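PDB 3EUS: DNA-binding protein from Silicibacter pomeroyi, which probably binds DNA through a helix-turn-helix domain of the XRE/Cro-C1 type. Local coordinates for residues L19-R23 and W62-C66; Y14-R18 and E74-I79. One frame throughout, in Å; residues are numbered along the deposited sequence.

Contact 1. Residues L19-R23 and W62-C66; sequences LRQAR and WMAAC
In the helix-turn-helix domain, the first helix, 10-25, meets the C-terminal end of helix 56-65 through L19, A22 and R23 on one side and W62, M63 and C66 on the other. The indole of W62 makes the direct hydrogen bond of this meeting. With CG anti to the backbone N (chi1 -177°), its ring reaches across to helix 10-25, and NE1 donates to the backbone L19 O at 3.1 Å, a nearly straight bond (162° at the hydrogen). L19 O lies in the indole plane, whereas NE1 stands above the carbonyl plane; R23 N, the ordinary helical donor to L19 O, arrives from the other face, so this oxygen is gripped twice. L19 also packs on the ring: CD2 sits over the five-membered ring, 3.5 Å from its centroid, in a CH-pi contact. The hydrogen bond and the methyl both restrict how the indole can tilt. A phenylalanine here has no N-H to give, so L19 O would probably be left with R23 N alone of these two donors and the ring would be freer to turn.

Further along, M63 bends at chi2 and chi3 to bring CE to 3.7 Å from A22 CB. C66, just past the helix end, lays SG 3.6 Å from R23 CA, and a water donates to A22 O (2.6 Å) and to C66 O (2.8 Å), bridging the two backbones. The guanidinium of R23 turns elsewhere, to a salt bridge with E48 and a hydrogen bond to L28 O. Around the contact, L33 of helix 30-36 and V44 and V47 of helix 41-48 pack against W62, while I75 of helix 72-81 touches M63.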
ATOM      1  N   LEU A  19       7.757   3.405  -7.097  1.00 11.81           N
ATOM      2  CA  LEU A  19       6.591   3.769  -7.941  1.00 12.90           C
ATOM      3  C   LEU A  19       7.084   4.354  -9.246  1.00 11.76           C
ATOM      4  O   LEU A  19       6.644   3.983 -10.365  1.00 11.39           O
ATOM      5  CB  LEU A  19       5.731   4.739  -7.214  1.00 12.12           C
ATOM      6  CG  LEU A  19       4.887   4.144  -6.096  1.00 11.63           C
ATOM      7  CD1 LEU A  19       4.195   5.298  -5.367  1.00 13.87           C
ATOM      8  CD2 LEU A  19       3.918   3.148  -6.689  1.00 15.02           C
ATOM      9  N   ARG A  20       8.035   5.261  -9.127  1.00 12.05           N
ATOM     10  CA  ARG A  20       8.582   5.908 -10.318  1.00 11.55           C
ATOM     11  C   ARG A  20       9.317   4.891 -11.181  1.00 12.01           C
ATOM     12  O   ARG A  20       9.211   4.924 -12.407  1.00 13.22           O
ATOM     13  CB  ARG A  20       9.524   7.096  -9.945  1.00 12.63           C
ATOM     14  CG  ARG A  20      10.235   7.715 -11.126  1.00 13.41           C
ATOM     15  CD  ARG A  20      11.216   8.885 -10.727  1.00 12.26           C
ATOM     16  NE  ARG A  20      11.970   8.597  -9.496  1.00 18.21           N
ATOM     17  CZ  ARG A  20      11.680   9.135  -8.296  1.00 23.49           C
ATOM     18  NH1 ARG A  20      10.722  10.077  -8.171  1.00 23.27           N
ATOM     19  NH2 ARG A  20      12.415   8.821  -7.226  1.00 23.66           N
ATOM     20  N   GLN A  21      10.130   4.031 -10.569  1.00 12.84           N
ATOM     21  CA  GLN A  21      10.922   3.098 -11.358  1.00 14.32           C
ATOM     22  C   GLN A  21      10.025   2.060 -12.065  1.00 15.04           C
ATOM     23  O   GLN A  21      10.295   1.704 -13.225  1.00 15.25           O
ATOM     24  CB  GLN A  21      12.012   2.436 -10.492  1.00 15.08           C
ATOM     25  CG  GLN A  21      13.385   2.185 -11.211  1.00 20.37           C
ATOM     26  CD  GLN A  21      13.930   3.360 -12.019  1.00 22.53           C
ATOM     27  OE1 GLN A  21      14.260   4.442 -11.476  1.00 22.59           O
ATOM     28  NE2 GLN A  21      14.046   3.155 -13.338  1.00 22.42           N
ATOM     29  N   ALA A  22       8.924   1.644 -11.413  1.00 14.88           N
ATOM     30  CA  ALA A  22       7.934   0.812 -12.097  1.00 13.91           C
ATOM     31  C   ALA A  22       7.415   1.498 -13.369  1.00 13.17           C
ATOM     32  O   ALA A  22       7.289   0.870 -14.432  1.00 14.95           O
ATOM     33  CB  ALA A  22       6.765   0.374 -11.135  1.00 12.74           C
ATOM     34  N   ARG A  23       7.099   2.787 -13.282  1.00 13.32           N
ATOM     35  CA  ARG A  23       6.565   3.501 -14.416  1.00 11.81           C
ATOM     36  C   ARG A  23       7.590   3.595 -15.523  1.00 13.49           C
ATOM     37  O   ARG A  23       7.276   3.359 -16.671  1.00 14.45           O
ATOM     38  CB  ARG A  23       6.145   4.913 -14.022  1.00 10.92           C
ATOM     39  CG  ARG A  23       5.713   5.810 -15.162  1.00 11.85           C
ATOM     40  CD  ARG A  23       5.248   7.120 -14.690  1.00 12.95           C
ATOM     41  NE  ARG A  23       6.314   7.868 -14.007  1.00 15.05           N
ATOM     42  CZ  ARG A  23       7.354   8.474 -14.615  1.00 18.30           C
ATOM     43  NH1 ARG A  23       7.524   8.443 -15.925  1.00 15.51           N
ATOM     44  NH2 ARG A  23       8.239   9.119 -13.881  1.00 17.67           N
ATOM     45  N   TRP A  62      -1.833   1.249  -9.648  1.00 13.59           N
ATOM     46  CA  TRP A  62      -0.571   1.854 -10.223  1.00 13.15           C
ATOM     47  C   TRP A  62       0.349   0.706 -10.650  1.00 12.80           C
ATOM     48  O   TRP A  62       0.876   0.679 -11.756  1.00 12.86           O
ATOM     49  CB  TRP A  62       0.124   2.668  -9.137  1.00 13.23           C
ATOM     50  CG  TRP A  62       1.379   3.429  -9.521  1.00 11.57           C
ATOM     51  CD1 TRP A  62       2.599   2.905  -9.837  1.00 12.70           C
ATOM     52  CD2 TRP A  62       1.562   4.839  -9.447  1.00 11.13           C
ATOM     53  NE1 TRP A  62       3.522   3.914 -10.024  1.00 11.49           N
ATOM     54  CE2 TRP A  62       2.912   5.112  -9.800  1.00 10.49           C
ATOM     55  CE3 TRP A  62       0.721   5.905  -9.157  1.00 15.73           C
ATOM     56  CZ2 TRP A  62       3.414   6.405  -9.872  1.00 11.97           C
ATOM     57  CZ3 TRP A  62       1.230   7.174  -9.192  1.00 14.12           C
ATOM     58  CH2 TRP A  62       2.581   7.415  -9.557  1.00 13.14           C
ATOM     59  N   MET A  63       0.574  -0.255  -9.751  1.00 14.40           N
ATOM     60  CA  MET A  63       1.502  -1.326 -10.050  1.00 13.23           C
ATOM     61  C   MET A  63       0.994  -2.203 -11.186  1.00 14.14           C
ATOM     62  O   MET A  63       1.754  -2.596 -12.028  1.00 13.42           O
ATOM     63  CB  MET A  63       1.836  -2.137  -8.776  1.00 13.58           C
ATOM     64  CG  MET A  63       2.651  -1.295  -7.756  1.00 12.95           C
ATOM     65  SD  MET A  63       4.200  -0.513  -8.294  1.00  7.31           S
ATOM     66  CE  MET A  63       5.179  -1.938  -8.796  1.00 17.99           C
ATOM     67  N   ALA A  64      -0.303  -2.480 -11.220  1.00 13.98           N
ATOM     68  CA  ALA A  64      -0.894  -3.200 -12.332  1.00 14.10           C
ATOM     69  C   ALA A  64      -0.788  -2.466 -13.646  1.00 12.45           C
ATOM     70  O   ALA A  64      -0.545  -3.104 -14.689  1.00 12.94           O
ATOM     71  CB  ALA A  64      -2.434  -3.509 -12.055  1.00 14.01           C
ATOM     72  N   ALA A  65      -0.981  -1.167 -13.621  1.00 13.22           N
ATOM     73  CA  ALA A  65      -0.858  -0.338 -14.848  1.00 14.47           C
ATOM     74  C   ALA A  65       0.575  -0.293 -15.358  1.00 13.84           C
ATOM     75  O   ALA A  65       0.792  -0.077 -16.545  1.00 14.23           O
ATOM     76  CB  ALA A  65      -1.393   1.108 -14.620  1.00 13.62           C
ATOM     77  N   CYS A  66       1.531  -0.523 -14.465  1.00 15.08           N
ATOM     78  CA  CYS A  66       2.956  -0.577 -14.819  1.00 14.91           C
ATOM     79  C   CYS A  66       3.408  -1.988 -15.047  1.00 14.89           C
ATOM     80  O   CYS A  66       4.587  -2.196 -15.232  1.00 16.72           O
ATOM     81  CB  CYS A  66       3.804   0.031 -13.714  1.00 14.60           C
ATOM     82  SG  CYS A  66       3.558   1.845 -13.420  1.00 15.98           S
TER
HETATM   83  O   HOH W   1       7.203  -1.730 -14.386  1.00 16.98           O

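Contact 2. Residues Y14-R18 and E74-I79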
ATOM      1  N   TYR A  14      11.598   5.595  -0.330  1.00 16.42           N
ATOM      2  CA  TYR A  14      11.766   4.299  -1.052  1.00 15.99           C
ATOM      3  C   TYR A  14      10.543   3.929  -1.886  1.00 15.46           C
ATOM      4  O   TYR A  14      10.661   3.543  -3.031  1.00 14.50           O
ATOM      5  CB  TYR A  14      12.091   3.193  -0.064  1.00 15.11           C
ATOM      6  CG  TYR A  14      12.128   1.829  -0.663  1.00 15.33           C
ATOM      7  CD1 TYR A  14      13.222   1.412  -1.418  1.00 18.53           C
ATOM      8  CD2 TYR A  14      11.090   0.953  -0.486  1.00 17.56           C
ATOM      9  CE1 TYR A  14      13.258   0.163  -1.979  1.00 18.71           C
ATOM     10  CE2 TYR A  14      11.112  -0.273  -1.059  1.00 19.34           C
ATOM     11  CZ  TYR A  14      12.200  -0.669  -1.779  1.00 17.84           C
ATOM     12  OH  TYR A  14      12.226  -1.910  -2.344  1.00 23.33           O
ATOM     13  N   LEU A  15       9.357   4.023  -1.317  1.00 14.81           N
ATOM     14  CA  LEU A  15       8.154   3.640  -2.012  1.00 13.98           C
ATOM     15  C   LEU A  15       8.062   4.490  -3.280  1.00 14.77           C
ATOM     16  O   LEU A  15       7.812   3.988  -4.384  1.00 12.15           O
ATOM     17  CB  LEU A  15       6.937   3.878  -1.137  1.00 14.44           C
ATOM     18  CG  LEU A  15       5.589   3.746  -1.824  1.00 15.81           C
ATOM     19  CD1 LEU A  15       5.393   2.350  -2.517  1.00 17.77           C
ATOM     20  CD2 LEU A  15       4.449   4.005  -0.806  1.00 19.76           C
ATOM     21  N   CYS A  16       8.370   5.773  -3.124  1.00 13.96           N
ATOM     22  CA  CYS A  16       8.217   6.684  -4.231  1.00 15.32           C
ATOM     23  C   CYS A  16       9.193   6.356  -5.310  1.00 13.89           C
ATOM     24  O   CYS A  16       8.840   6.447  -6.485  1.00 13.58           O
ATOM     25  CB  CYS A  16       8.342   8.108  -3.770  1.00 15.23           C
ATOM     26  SG  CYS A  16       6.745   8.555  -2.992  1.00 23.24           S
ATOM     27  N   GLN A  17      10.414   5.997  -4.921  1.00 14.37           N
ATOM     28  CA  GLN A  17      11.405   5.568  -5.879  1.00 13.64           C
ATOM     29  C   GLN A  17      10.887   4.358  -6.672  1.00 13.91           C
ATOM     30  O   GLN A  17      11.038   4.277  -7.900  1.00 13.19           O
ATOM     31  CB  GLN A  17      12.747   5.258  -5.128  1.00 14.76           C
ATOM     32  CG  GLN A  17      13.764   4.550  -5.919  1.00 19.87           C
ATOM     33  CD  GLN A  17      14.160   5.243  -7.186  1.00 27.61           C
ATOM     34  OE1 GLN A  17      14.606   4.582  -8.158  1.00 33.50           O
ATOM     35  NE2 GLN A  17      14.075   6.575  -7.192  1.00 27.70           N
ATOM     36  N   ARG A  18      10.354   3.382  -5.969  1.00 14.70           N
ATOM     37  CA  ARG A  18       9.814   2.170  -6.630  1.00 13.40           C
ATOM     38  C   ARG A  18       8.612   2.472  -7.501  1.00 12.87           C
ATOM     39  O   ARG A  18       8.481   1.849  -8.566  1.00 13.29           O
ATOM     40  CB  ARG A  18       9.424   1.071  -5.629  1.00 14.11           C
ATOM     41  CG  ARG A  18      10.539   0.479  -4.830  1.00 14.46           C
ATOM     42  CD  ARG A  18      11.754   0.005  -5.725  1.00 14.85           C
ATOM     43  NE  ARG A  18      11.325  -1.100  -6.587  1.00 15.22           N
ATOM     44  CZ  ARG A  18      11.497  -2.403  -6.314  1.00 19.71           C
ATOM     45  NH1 ARG A  18      12.044  -2.793  -5.174  1.00 18.57           N
ATOM     46  NH2 ARG A  18      11.141  -3.315  -7.210  1.00 18.45           N
ATOM     47  N   GLU A  74       8.229  -7.795  -3.046  1.00 15.66           N
ATOM     48  CA  GLU A  74       9.542  -7.245  -2.725  1.00 16.30           C
ATOM     49  C   GLU A  74       9.450  -5.823  -2.166  1.00 15.30           C
ATOM     50  O   GLU A  74      10.090  -5.539  -1.188  1.00 15.13           O
ATOM     51  CB  GLU A  74      10.364  -7.229  -3.974  1.00 18.84           C
ATOM     52  CG  GLU A  74      11.855  -6.835  -3.888  1.00 18.67           C
ATOM     53  CD  GLU A  74      12.444  -6.749  -5.326  1.00 20.37           C
ATOM     54  OE1 GLU A  74      12.454  -5.644  -5.946  1.00 18.45           O
ATOM     55  OE2 GLU A  74      12.850  -7.800  -5.858  1.00 21.37           O
ATOM     56  N   ILE A  75       8.692  -4.971  -2.835  1.00 15.81           N
ATOM     57  CA  ILE A  75       8.476  -3.559  -2.391  1.00 15.35           C
ATOM     58  C   ILE A  75       7.936  -3.527  -0.934  1.00 16.15           C
ATOM     59  O   ILE A  75       8.519  -2.897  -0.048  1.00 16.10           O
ATOM     60  CB  ILE A  75       7.552  -2.834  -3.349  1.00 16.17           C
ATOM     61  CG1 ILE A  75       8.235  -2.702  -4.745  1.00 15.13           C
ATOM     62  CG2 ILE A  75       7.135  -1.436  -2.749  1.00 16.90           C
ATOM     63  CD1 ILE A  75       7.322  -2.220  -5.847  1.00 17.97           C
ATOM     64  N   VAL A  76       6.885  -4.304  -0.686  1.00 15.69           N
ATOM     65  CA  VAL A  76       6.184  -4.279   0.591  1.00 15.99           C
ATOM     66  C   VAL A  76       7.050  -4.906   1.690  1.00 15.86           C
ATOM     67  O   VAL A  76       7.181  -4.347   2.768  1.00 15.69           O
ATOM     68  CB  VAL A  76       4.800  -4.993   0.459  1.00 15.27           C
ATOM     69  CG1 VAL A  76       4.160  -5.244   1.876  1.00 19.19           C
ATOM     70  CG2 VAL A  76       3.860  -4.312  -0.522  1.00 15.30           C
ATOM     71  N   ALA A  77       7.748  -6.016   1.390  1.00 16.39           N
ATOM     72  CA  ALA A  77       8.641  -6.621   2.372  1.00 17.44           C
ATOM     73  C   ALA A  77       9.798  -5.689   2.727  1.00 17.89           C
ATOM     74  O   ALA A  77      10.233  -5.656   3.876  1.00 18.96           O
ATOM     75  CB  ALA A  77       9.221  -7.990   1.841  1.00 17.13           C
ATOM     76  N   THR A  78      10.334  -4.999   1.714  1.00 18.03           N
ATOM     77  CA  THR A  78      11.476  -4.076   1.938  1.00 18.30           C
ATOM     78  C   THR A  78      11.025  -2.919   2.823  1.00 18.61           C
ATOM     79  O   THR A  78      11.736  -2.538   3.806  1.00 17.74           O
ATOM     80  CB  THR A  78      12.095  -3.616   0.587  1.00 17.65           C
ATOM     81  OG1 THR A  78      12.500  -4.771  -0.143  1.00 17.35           O
ATOM     82  CG2 THR A  78      13.353  -2.763   0.793  1.00 18.74           C
ATOM     83  N   ILE A  79       9.843  -2.369   2.522  1.00 19.56           N
ATOM     84  CA  ILE A  79       9.272  -1.321   3.377  1.00 19.56           C
ATOM     85  C   ILE A  79       9.128  -1.837   4.797  1.00 20.61           C
ATOM     86  O   ILE A  79       9.576  -1.135   5.738  1.00 21.36           O
ATOM     87  CB  ILE A  79       7.938  -0.761   2.851  1.00 19.71           C
ATOM     88  CG1 ILE A  79       8.159   0.047   1.553  1.00 19.15           C
ATOM     89  CG2 ILE A  79       7.253   0.081   3.950  1.00 20.80           C
ATOM     90  CD1 ILE A  79       6.969   0.167   0.759  1.00 22.57           C
TER
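R18 lays its guanidinium over I75, with I75 CG1 centred on one face and 3.6 Å from R18 CZ. Bends at chi2 and chi3 fold the arginine chain round to this position and bring R18 CG over a face of the Y14 ring. The tight part is built on the Y14 ring. I79 CG1 meets the edge of the Y14 ring at CD2, 3.7 Å away, and T78 CB comes within 3.4 Å of Y14 OH. L15 touches the same two isoleucines more loosely, CD1 lying 4.2 Å from I75 CG2 and CB 4.2 Å from I79 CD1.

On the outer side is the exposed E74, whose extended chain brings one oxygen to the arginine. R18 NH1 and R18 NH2 both donate to E74 OE1, each at 3.0 Å, in an end-on salt bridge; NH1 meets the anti lone pair of OE1, and NH2 arrives nearly along its C-O axis. Both nitrogens go to one oxygen, and the guanidinium and carboxylate planes stand 47° apart, unlike a flat two-oxygen pairing. NH1 also donates to Y14 OH, which ties the arginine's end to the tyrosine one turn earlier.

F59 of helix 56-65 touches L15, and I57 and A60 of the second subunit pack on L15 and I79. With segment axes 165° apart and 10.7 Å from each other, this is a near-antiparallel helix pair, joining the first and last helices of an all-helical fold.

How the contacts relate
From the N terminus, helix 10-25 supplies one side of both contacts: residues 14-18 for contact 2, then 19-23 for contact 1. The chain runs on through helices 30-36 and 41-48 to helix 56-65, where 62-66 returns to 19-23 and closes the inner loop. It then enters helix 72-81, and 74-79 reaches back to 14-18, closing the wider loop in which contact 1 is nested. The last two helices thus lie against successive turns of the first one. The centres of contacts 1 and 2 are about 12 Å apart, yet they meet directly where M63 CE packs 3.7 Å from I75 CD1, so helix 56-65 and helix 72-81 touch each other as well as helix 10-25.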